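Local coordinates for uncharacterized protein YjgB (Bacillus subtilis, PDB 4YGT), which is of unknown function but is a putative secreted lipoprotein, the first DUF4309 family member of known structure, at residues A[94-97]-A[102-105]; A[80-83]-A[87-90]; A[110-115]-A[133-138]. All blocks are in the same frame, centred on the assembly; numbering follows the deposited sequence.

Contact 1: residues A[94-97]-A[102-105]. With EDO (1,2-ethanediol), chain D.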
ATOM      1  N   PHE A  94       4.125   3.192  -0.409  1.00 34.54           N
ATOM      2  CA  PHE A  94       5.435   3.263   0.232  1.00 36.15           C
ATOM      3  C   PHE A  94       5.635   4.458   1.172  1.00 43.67           C
ATOM      4  O   PHE A  94       6.689   4.564   1.818  1.00 45.09           O
ATOM      5  CB  PHE A  94       6.500   3.304  -0.851  1.00 37.31           C
ATOM      6  CG  PHE A  94       6.660   1.972  -1.545  1.00 38.29           C
ATOM      7  CD1 PHE A  94       7.476   0.979  -1.004  1.00 42.92           C
ATOM      8  CD2 PHE A  94       6.060   1.735  -2.778  1.00 38.52           C
ATOM      9  CE1 PHE A  94       7.640  -0.242  -1.660  1.00 44.55           C
ATOM     10  CE2 PHE A  94       6.231   0.522  -3.434  1.00 41.78           C
ATOM     11  CZ  PHE A  94       7.023  -0.456  -2.882  1.00 42.40           C
ATOM     12  N   GLY A  95       4.630   5.333   1.255  1.00 39.75           N
ATOM     13  CA  GLY A  95       4.742   6.558   2.032  1.00 41.48           C
ATOM     14  C   GLY A  95       5.672   7.519   1.318  1.00 43.85           C
ATOM     15  O   GLY A  95       5.996   7.305   0.148  1.00 40.66           O
ATOM     16  N   THR A  96       6.142   8.558   2.018  1.00 44.73           N
ATOM     17  CA  THR A  96       7.077   9.551   1.463  1.00 46.56           C
ATOM     18  C   THR A  96       8.467   9.393   2.118  1.00 54.24           C
ATOM     19  O   THR A  96       8.635   8.615   3.071  1.00 54.84           O
ATOM     20  CB  THR A  96       6.518  10.984   1.643  1.00 58.52           C
ATOM     21  OG1 THR A  96       6.713  11.407   2.994  1.00 67.28           O
ATOM     22  CG2 THR A  96       5.038  11.097   1.282  1.00 52.12           C
ATOM     23  N   GLY A  97       9.447  10.119   1.584  1.00 52.88           N
ATOM     24  CA  GLY A  97      10.805  10.149   2.110  1.00 55.92           C
ATOM     25  C   GLY A  97      10.960  11.348   3.014  1.00 65.26           C
ATOM     26  O   GLY A  97      11.554  11.235   4.092  1.00 68.56           O
ATOM     27  N   LEU A 102       4.734  12.013   9.260  1.00 75.48           N
ATOM     28  CA  LEU A 102       3.366  12.383   8.887  1.00 73.53           C
ATOM     29  C   LEU A 102       2.624  11.256   8.158  1.00 70.78           C
ATOM     30  O   LEU A 102       1.406  11.353   7.993  1.00 68.73           O
ATOM     31  CB  LEU A 102       3.342  13.659   8.026  1.00 74.26           C
ATOM     32  CG  LEU A 102       4.000  14.911   8.593  1.00 85.63           C
ATOM     33  CD1 LEU A 102       3.949  16.025   7.590  1.00 86.27           C
ATOM     34  CD2 LEU A 102       3.351  15.361   9.897  1.00 93.48           C
ATOM     35  N   ASN A 103       3.328  10.186   7.735  1.00 64.46           N
ATOM     36  CA  ASN A 103       2.669   9.049   7.090  1.00 58.05           C
ATOM     37  C   ASN A 103       3.204   7.735   7.668  1.00 59.86           C
ATOM     38  O   ASN A 103       3.090   7.575   8.870  1.00 62.92           O
ATOM     39  CB  ASN A 103       2.697   9.110   5.551  1.00 53.80           C
ATOM     40  CG  ASN A 103       4.051   9.269   4.951  1.00 69.21           C
ATOM     41  OD1 ASN A 103       4.771   8.292   4.753  1.00 69.11           O
ATOM     42  ND2 ASN A 103       4.425  10.507   4.667  1.00 55.38           N
ATOM     43  N   LEU A 104       3.738   6.792   6.861  1.00 53.89           N
ATOM     44  CA  LEU A 104       4.172   5.452   7.307  1.00 53.77           C
ATOM     45  C   LEU A 104       5.198   5.446   8.439  1.00 66.03           C
ATOM     46  O   LEU A 104       5.241   4.469   9.193  1.00 68.34           O
ATOM     47  CB  LEU A 104       4.696   4.589   6.147  1.00 49.76           C
ATOM     48  CG  LEU A 104       3.668   4.217   5.062  1.00 48.36           C
ATOM     49  CD1 LEU A 104       4.176   3.091   4.203  1.00 45.39           C
ATOM     50  CD2 LEU A 104       2.346   3.798   5.670  1.00 50.89           C
ATOM     51  N   GLY A 105       5.972   6.526   8.573  1.00 66.82           N
ATOM     52  CA  GLY A 105       6.951   6.686   9.644  1.00 72.71           C
ATOM     53  C   GLY A 105       6.290   6.738  11.009  1.00 81.57           C
ATOM     54  O   GLY A 105       6.897   6.355  12.013  1.00 86.16           O
TER
HETATM   55  C1  EDO D 203      10.354  12.580  -1.515  1.00 62.34           C
HETATM   56  O1  EDO D 203       9.860  12.133  -0.242  1.00 61.40           O
HETATM   57  C2  EDO D 203      11.890  12.809  -1.558  1.00 61.73           C
HETATM   58  O2  EDO D 203      12.552  11.772  -2.285  1.00 63.69           O
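Asn103 reaches across to the backbone and hydroxyl of Thr96 and holds the chain just past the end of strand 88-95 against the loop that follows it. From CB, which points toward residues 94-97, chi1 of 54° sets CG between its own backbone N and carbonyl carbon, and the amide then divides its work. OD1 accepts from Thr96 N at 3.1 Å, the donor standing above the carbonyl plane, and from Leu104 N at 2.8 Å on the opposite face, a bond within its own segment. OD1 also lies 3.2 Å from Gly95 CA. ND2 gives a fairly straight bond (158°) to Thr96 OG1 at 3.0 Å, with the hydroxyl oxygen close to the amide plane, so three bonds fix the rotation of the amide. Thr96 OG1 is also bonded to Val98 O. Beside this polar centre, Leu104 sets CD1 against the backbone, 3.6 Å from Phe94 C. Gly95 has positive phi, and a CB there would probably come too close to Asn103 OD1. 1,2-Ethanediol O1 accepts from Gly97 N. A buried asparagine amide thus bonds back to the strand end the loop that leaves the C-terminal end of strand 88-95 on the way to helix 109-116.

Contact 2: residues A[80-83]-A[87-90]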
ATOM      1  N   PHE A  80       2.584  -1.097  -8.482  1.00 34.62           N
ATOM      2  CA  PHE A  80       1.448  -1.801  -9.059  1.00 33.56           C
ATOM      3  C   PHE A  80       1.918  -3.077  -9.723  1.00 38.37           C
ATOM      4  O   PHE A  80       2.804  -3.040 -10.558  1.00 39.56           O
ATOM      5  CB  PHE A  80       0.725  -0.919 -10.081  1.00 34.50           C
ATOM      6  CG  PHE A  80       0.163   0.352  -9.494  1.00 33.35           C
ATOM      7  CD1 PHE A  80       0.953   1.495  -9.383  1.00 33.87           C
ATOM      8  CD2 PHE A  80      -1.151   0.407  -9.046  1.00 33.11           C
ATOM      9  CE1 PHE A  80       0.435   2.669  -8.843  1.00 33.04           C
ATOM     10  CE2 PHE A  80      -1.664   1.581  -8.498  1.00 34.05           C
ATOM     11  CZ  PHE A  80      -0.866   2.701  -8.401  1.00 32.26           C
ATOM     12  N   SER A  81       1.356  -4.205  -9.327  1.00 36.60           N
ATOM     13  CA  SER A  81       1.582  -5.487  -9.996  1.00 38.55           C
ATOM     14  C   SER A  81       0.283  -5.809 -10.748  1.00 43.38           C
ATOM     15  O   SER A  81      -0.778  -5.278 -10.401  1.00 40.58           O
ATOM     16  CB  SER A  81       1.982  -6.577  -9.007  1.00 40.30           C
ATOM     17  OG  SER A  81       0.892  -6.970  -8.193  1.00 42.67           O
ATOM     18  N   TYR A  82       0.363  -6.626 -11.795  1.00 44.54           N
ATOM     19  CA  TYR A  82      -0.790  -6.944 -12.637  1.00 45.71           C
ATOM     20  C   TYR A  82      -1.002  -8.444 -12.848  1.00 54.19           C
ATOM     21  O   TYR A  82      -0.042  -9.220 -12.801  1.00 54.85           O
ATOM     22  CB  TYR A  82      -0.595  -6.278 -14.005  1.00 48.03           C
ATOM     23  CG  TYR A  82      -0.159  -4.829 -13.914  1.00 47.10           C
ATOM     24  CD1 TYR A  82      -1.054  -3.831 -13.528  1.00 46.35           C
ATOM     25  CD2 TYR A  82       1.161  -4.457 -14.180  1.00 47.55           C
ATOM     26  CE1 TYR A  82      -0.647  -2.505 -13.396  1.00 45.73           C
ATOM     27  CE2 TYR A  82       1.577  -3.127 -14.058  1.00 45.87           C
ATOM     28  CZ  TYR A  82       0.664  -2.151 -13.691  1.00 51.80           C
ATOM     29  OH  TYR A  82       1.044  -0.831 -13.594  1.00 50.17           O
ATOM     30  N   HIS A  83      -2.260  -8.852 -13.144  1.00 53.40           N
ATOM     31  CA  HIS A  83      -2.564 -10.239 -13.529  1.00 57.75           C
ATOM     32  C   HIS A  83      -2.127 -10.425 -14.995  1.00 65.73           C
ATOM     33  O   HIS A  83      -1.695  -9.457 -15.637  1.00 63.33           O
ATOM     34  CB  HIS A  83      -4.067 -10.573 -13.382  1.00 59.31           C
ATOM     35  CG  HIS A  83      -4.657 -10.401 -12.015  1.00 59.16           C
ATOM     36  ND1 HIS A  83      -4.411 -11.305 -11.010  1.00 61.37           N
ATOM     37  CD2 HIS A  83      -5.553  -9.488 -11.572  1.00 57.69           C
ATOM     38  CE1 HIS A  83      -5.120 -10.886  -9.972  1.00 58.20           C
ATOM     39  NE2 HIS A  83      -5.829  -9.801 -10.267  1.00 56.24           N
ATOM     40  N   THR A  87      -4.887  -6.458 -15.542  1.00 58.75           N
ATOM     41  CA  THR A  87      -5.619  -5.694 -14.519  1.00 53.87           C
ATOM     42  C   THR A  87      -4.759  -5.699 -13.257  1.00 52.52           C
ATOM     43  O   THR A  87      -3.912  -6.581 -13.104  1.00 52.09           O
ATOM     44  CB  THR A  87      -7.043  -6.230 -14.273  1.00 58.19           C
ATOM     45  OG1 THR A  87      -6.968  -7.556 -13.747  1.00 62.59           O
ATOM     46  CG2 THR A  87      -7.913  -6.193 -15.514  1.00 52.25           C
ATOM     47  N   ILE A  88      -4.950  -4.725 -12.364  1.00 45.46           N
ATOM     48  CA  ILE A  88      -4.142  -4.600 -11.146  1.00 41.13           C
ATOM     49  C   ILE A  88      -4.345  -5.819 -10.195  1.00 47.07           C
ATOM     50  O   ILE A  88      -5.468  -6.129  -9.788  1.00 45.45           O
ATOM     51  CB  ILE A  88      -4.435  -3.253 -10.429  1.00 40.29           C
ATOM     52  CG1 ILE A  88      -4.170  -2.022 -11.363  1.00 38.76           C
ATOM     53  CG2 ILE A  88      -3.664  -3.142  -9.102  1.00 39.14           C
ATOM     54  CD1 ILE A  88      -4.616  -0.653 -10.747  1.00 34.43           C
ATOM     55  N   SER A  89      -3.240  -6.490  -9.826  1.00 45.68           N
ATOM     56  CA  SER A  89      -3.334  -7.602  -8.875  1.00 46.19           C
ATOM     57  C   SER A  89      -3.010  -7.126  -7.467  1.00 49.08           C
ATOM     58  O   SER A  89      -3.563  -7.674  -6.523  1.00 50.52           O
ATOM     59  CB  SER A  89      -2.446  -8.778  -9.270  1.00 49.24           C
ATOM     60  OG  SER A  89      -1.123  -8.392  -9.584  1.00 53.57           O
ATOM     61  N   GLU A  90      -2.153  -6.078  -7.311  1.00 42.65           N
ATOM     62  CA  GLU A  90      -1.775  -5.567  -5.992  1.00 39.02           C
ATOM     63  C   GLU A  90      -1.323  -4.133  -6.060  1.00 39.33           C
ATOM     64  O   GLU A  90      -0.684  -3.722  -7.039  1.00 38.15           O
ATOM     65  CB  GLU A  90      -0.659  -6.450  -5.394  1.00 42.03           C
ATOM     66  CG  GLU A  90      -0.231  -6.123  -3.969  1.00 51.91           C
ATOM     67  CD  GLU A  90       0.765  -7.082  -3.348  1.00 62.84           C
ATOM     68  OE1 GLU A  90       0.850  -8.249  -3.796  1.00 54.00           O
ATOM     69  OE2 GLU A  90       1.440  -6.668  -2.380  1.00 57.24           O
TER
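Ser81 and Ser89 both turn OG between backbone N and carbonyl carbon (chi1 71° and 49°), and these rotations bring the two hydroxyls together at 2.8 Å between OG atoms, a hydrogen bond in which either could be the donor. In His83, CG lies anti to the carbonyl carbon, a turn that swings the imidazole back across the neighbouring strand. Ser89 CB sits over the centre of that ring, a CH-pi contact at 3.5 Å from the centroid and 12° off the normal, while Thr87 OG1, bonded to Asp85, meets the ring edge at His83 CD2. Glu90 CB packs against Ser81 OG, but its carboxylate leads away to a salt bridge with Arg92. Ile88 touches two rings: CD1 reaches Phe80 CD2 at 4.0 Å, and CG1 approaches Tyr82 CE1 at 4.1 Å. Helix 46-53 packs on this apolar side through Val49, and Tyr82 OH is bonded to Asp67. The backbone joins through Ser81 N to Glu90 O (3.1 Å) and His83 N to Thr87 O (2.8 Å). Ser81 O takes Ser89 N at 2.8 Å and, weakly, Glu90 N at 3.5 Å. Two residues of one strand thus face a single residue of the other, which makes this a classic beta bulge near the turn of the antiparallel hairpin 77-82/88-95.

Contact 3: residues A[110-115]-A[133-138]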
ATOM      1  N   GLU A 110       0.703  -0.247  17.149  1.00 93.23           N
ATOM      2  CA  GLU A 110      -0.160   0.270  18.210  1.00 97.90           C
ATOM      3  C   GLU A 110      -1.168   1.287  17.645  1.00 98.30           C
ATOM      4  O   GLU A 110      -2.322   1.276  18.075  1.00 99.23           O
ATOM      5  CB  GLU A 110       0.656   0.860  19.392  1.00106.51           C
ATOM      6  CG  GLU A 110       1.356   2.185  19.122  1.00118.19           C
ATOM      7  CD  GLU A 110       2.737   2.332  19.725  1.00142.46           C
ATOM      8  OE1 GLU A 110       2.836   2.386  20.974  1.00149.35           O
ATOM      9  OE2 GLU A 110       3.715   2.431  18.947  1.00118.36           O
ATOM     10  N   VAL A 111      -0.761   2.139  16.669  1.00 91.19           N
ATOM     11  CA  VAL A 111      -1.711   3.090  16.076  1.00 87.83           C
ATOM     12  C   VAL A 111      -2.740   2.285  15.272  1.00 83.27           C
ATOM     13  O   VAL A 111      -3.891   2.698  15.194  1.00 82.41           O
ATOM     14  CB  VAL A 111      -1.109   4.271  15.259  1.00 90.36           C
ATOM     15  CG1 VAL A 111      -0.103   5.081  16.074  1.00 95.61           C
ATOM     16  CG2 VAL A 111      -0.516   3.814  13.940  1.00 85.03           C
ATOM     17  N   LEU A 112      -2.337   1.100  14.758  1.00 74.79           N
ATOM     18  CA  LEU A 112      -3.199   0.173  14.029  1.00 69.95           C
ATOM     19  C   LEU A 112      -4.256  -0.386  14.964  1.00 76.55           C
ATOM     20  O   LEU A 112      -5.393  -0.594  14.550  1.00 74.38           O
ATOM     21  CB  LEU A 112      -2.385  -0.970  13.391  1.00 67.47           C
ATOM     22  CG  LEU A 112      -1.525  -0.628  12.167  1.00 66.61           C
ATOM     23  CD1 LEU A 112      -0.786  -1.854  11.678  1.00 64.35           C
ATOM     24  CD2 LEU A 112      -2.370  -0.064  11.027  1.00 64.22           C
ATOM     25  N   GLN A 113      -3.888  -0.581  16.244  1.00 77.94           N
ATOM     26  CA  GLN A 113      -4.786  -1.049  17.293  1.00 80.96           C
ATOM     27  C   GLN A 113      -5.735   0.107  17.690  1.00 85.74           C
ATOM     28  O   GLN A 113      -6.950  -0.086  17.655  1.00 84.78           O
ATOM     29  CB  GLN A 113      -3.971  -1.590  18.489  1.00 88.24           C
ATOM     30  CG  GLN A 113      -4.791  -2.117  19.683  1.00109.72           C
ATOM     31  CD  GLN A 113      -5.485  -3.437  19.436  1.00128.15           C
ATOM     32  OE1 GLN A 113      -4.909  -4.396  18.904  1.00123.84           O
ATOM     33  NE2 GLN A 113      -6.733  -3.528  19.872  1.00121.43           N
ATOM     34  N   LYS A 114      -5.190   1.317  17.995  1.00 83.91           N
ATOM     35  CA  LYS A 114      -5.974   2.511  18.388  1.00 85.52           C
ATOM     36  C   LYS A 114      -6.938   2.978  17.280  1.00 83.60           C
ATOM     37  O   LYS A 114      -7.963   3.601  17.580  1.00 85.28           O
ATOM     38  CB  LYS A 114      -5.044   3.687  18.770  1.00 91.19           C
ATOM     39  CG  LYS A 114      -5.704   4.763  19.653  1.00103.62           C
ATOM     40  CD  LYS A 114      -4.754   5.913  20.004  1.00111.82           C
ATOM     41  CE  LYS A 114      -5.383   6.951  20.909  1.00120.81           C
ATOM     42  NZ  LYS A 114      -5.480   6.489  22.322  1.00130.67           N
ATOM     43  N   GLN A 115      -6.620   2.682  16.017  1.00 72.67           N
ATOM     44  CA  GLN A 115      -7.468   3.145  14.939  1.00 68.18           C
ATOM     45  C   GLN A 115      -8.366   2.044  14.368  1.00 68.18           C
ATOM     46  O   GLN A 115      -9.556   2.297  14.184  1.00 66.64           O
ATOM     47  CB  GLN A 115      -6.632   3.796  13.820  1.00 65.79           C
ATOM     48  CG  GLN A 115      -5.834   5.037  14.258  1.00 82.34           C
ATOM     49  CD  GLN A 115      -6.656   6.127  14.911  1.00102.93           C
ATOM     50  OE1 GLN A 115      -7.711   6.547  14.413  1.00 95.86           O
ATOM     51  NE2 GLN A 115      -6.162   6.634  16.027  1.00100.10           N
ATOM     52  N   TYR A 133       0.870  -7.077   9.376  1.00 62.38           N
ATOM     53  CA  TYR A 133      -0.393  -6.974  10.115  1.00 63.48           C
ATOM     54  C   TYR A 133      -1.546  -6.878   9.092  1.00 61.77           C
ATOM     55  O   TYR A 133      -1.652  -5.872   8.387  1.00 57.79           O
ATOM     56  CB  TYR A 133      -0.368  -5.746  11.033  1.00 66.90           C
ATOM     57  CG  TYR A 133       0.588  -5.875  12.195  1.00 74.64           C
ATOM     58  CD1 TYR A 133       1.934  -5.552  12.054  1.00 77.32           C
ATOM     59  CD2 TYR A 133       0.146  -6.299  13.446  1.00 80.34           C
ATOM     60  CE1 TYR A 133       2.816  -5.638  13.129  1.00 83.40           C
ATOM     61  CE2 TYR A 133       1.023  -6.410  14.526  1.00 86.22           C
ATOM     62  CZ  TYR A 133       2.361  -6.083  14.358  1.00 96.88           C
ATOM     63  OH  TYR A 133       3.243  -6.156  15.406  1.00103.29           O
ATOM     64  N   VAL A 134      -2.356  -7.945   8.948  1.00 56.66           N
ATOM     65  CA  VAL A 134      -3.416  -7.986   7.937  1.00 52.95           C
ATOM     66  C   VAL A 134      -4.778  -7.623   8.524  1.00 59.25           C
ATOM     67  O   VAL A 134      -5.208  -8.212   9.515  1.00 63.13           O
ATOM     68  CB  VAL A 134      -3.489  -9.358   7.215  1.00 56.39           C
ATOM     69  CG1 VAL A 134      -4.460  -9.320   6.042  1.00 53.39           C
ATOM     70  CG2 VAL A 134      -2.121  -9.822   6.756  1.00 55.87           C
ATOM     71  N   TYR A 135      -5.472  -6.679   7.861  1.00 54.78           N
ATOM     72  CA  TYR A 135      -6.836  -6.232   8.167  1.00 54.76           C
ATOM     73  C   TYR A 135      -7.761  -6.600   7.005  1.00 53.63           C
ATOM     74  O   TYR A 135      -7.496  -6.191   5.888  1.00 48.51           O
ATOM     75  CB  TYR A 135      -6.871  -4.711   8.437  1.00 54.35           C
ATOM     76  CG  TYR A 135      -6.372  -4.355   9.820  1.00 59.48           C
ATOM     77  CD1 TYR A 135      -7.237  -4.333  10.908  1.00 64.33           C
ATOM     78  CD2 TYR A 135      -5.028  -4.071  10.048  1.00 60.33           C
ATOM     79  CE1 TYR A 135      -6.778  -4.034  12.191  1.00 68.10           C
ATOM     80  CE2 TYR A 135      -4.561  -3.753  11.322  1.00 64.39           C
ATOM     81  CZ  TYR A 135      -5.440  -3.735  12.393  1.00 75.23           C
ATOM     82  OH  TYR A 135      -4.983  -3.428  13.657  1.00 80.88           O
ATOM     83  N   ASP A 136      -8.815  -7.403   7.254  1.00 52.74           N
ATOM     84  CA  ASP A 136      -9.746  -7.781   6.191  1.00 51.32           C
ATOM     85  C   ASP A 136     -10.684  -6.613   5.904  1.00 52.42           C
ATOM     86  O   ASP A 136     -11.184  -5.987   6.841  1.00 52.74           O
ATOM     87  CB  ASP A 136     -10.528  -9.053   6.539  1.00 56.90           C
ATOM     88  CG  ASP A 136      -9.709 -10.341   6.559  1.00 68.24           C
ATOM     89  OD1 ASP A 136      -8.660 -10.401   5.862  1.00 65.94           O
ATOM     90  OD2 ASP A 136     -10.158 -11.313   7.196  1.00 76.04           O
ATOM     91  N   THR A 137     -10.860  -6.282   4.608  1.00 47.26           N
ATOM     92  CA  THR A 137     -11.671  -5.148   4.135  1.00 45.56           C
ATOM     93  C   THR A 137     -12.618  -5.583   2.987  1.00 48.91           C
ATOM     94  O   THR A 137     -12.398  -5.287   1.811  1.00 46.27           O
ATOM     95  CB  THR A 137     -10.755  -3.973   3.714  1.00 44.47           C
ATOM     96  OG1 THR A 137      -9.936  -4.394   2.622  1.00 41.99           O
ATOM     97  CG2 THR A 137      -9.882  -3.468   4.855  1.00 41.02           C
ATOM     98  N   GLY A 138     -13.656  -6.303   3.363  1.00 47.86           N
ATOM     99  CA  GLY A 138     -14.652  -6.827   2.437  1.00 48.96           C
ATOM    100  C   GLY A 138     -14.085  -7.914   1.552  1.00 52.66           C
ATOM    101  O   GLY A 138     -13.685  -8.972   2.043  1.00 53.02           O
TER
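Leu112 on helix 109-116 meets Tyr133 and Tyr135 on strand 131-137 in a small helix-on-sheet packing contact, in which the axes of 110-115 and 133-137 are at 20° and approach to 10.9 Å. Side chains alone bridge that spacing from the strand. Leu112 points its CB toward the sheet, and with CG anti to the carbonyl carbon (chi1 -73°) its CD1 comes to 4.0 Å from Tyr133 CB. Tyr135 stretches its ring out to the helix: CE2 lies 4.1 Å from Leu112 CB, and beyond it OH comes to 3.6 Å from the same atom. The phenol oxygen also stands 3.0 Å from Leu112 O, while its hydrogen bond is to Gly117 O, just past the end of the helix. A phenylalanine in place of Tyr135 would probably keep the ring packing against Leu112 but leave Gly117 O without its hydroxyl mate. The two tyrosines, alternate residues of the strand, both direct their CB toward the helix and flank the approach of Leu112. Around them, Val20 of helix 14-27 and Phe144 of strand 140-146 also touch Leu112, Val119 in the connecting loop touches both tyrosines, and Val122 of strand 121-124 adjoins Tyr133.

In the fold
All three contacts reach one antiparallel sheet and follow in series along the chain. Contact 2 and contact 1 share strand 88-95, the former at its start and the latter at its end; their centres are about 22 Å apart, on opposite sides of the chain's centre. From contact 1 the chain runs directly into helix 109-116, which carries one half of contact 3, with about 17 Å between centres and about 7 Å between nearest atoms. Contacts 2 and 3 lie toward different ends of the strand order, their centres about 23 Å apart. The ethanediol at contact 1, and a sulfate about 6 Å from the Glu90 side chain at contact 2, probably come from the crystallisation liquor.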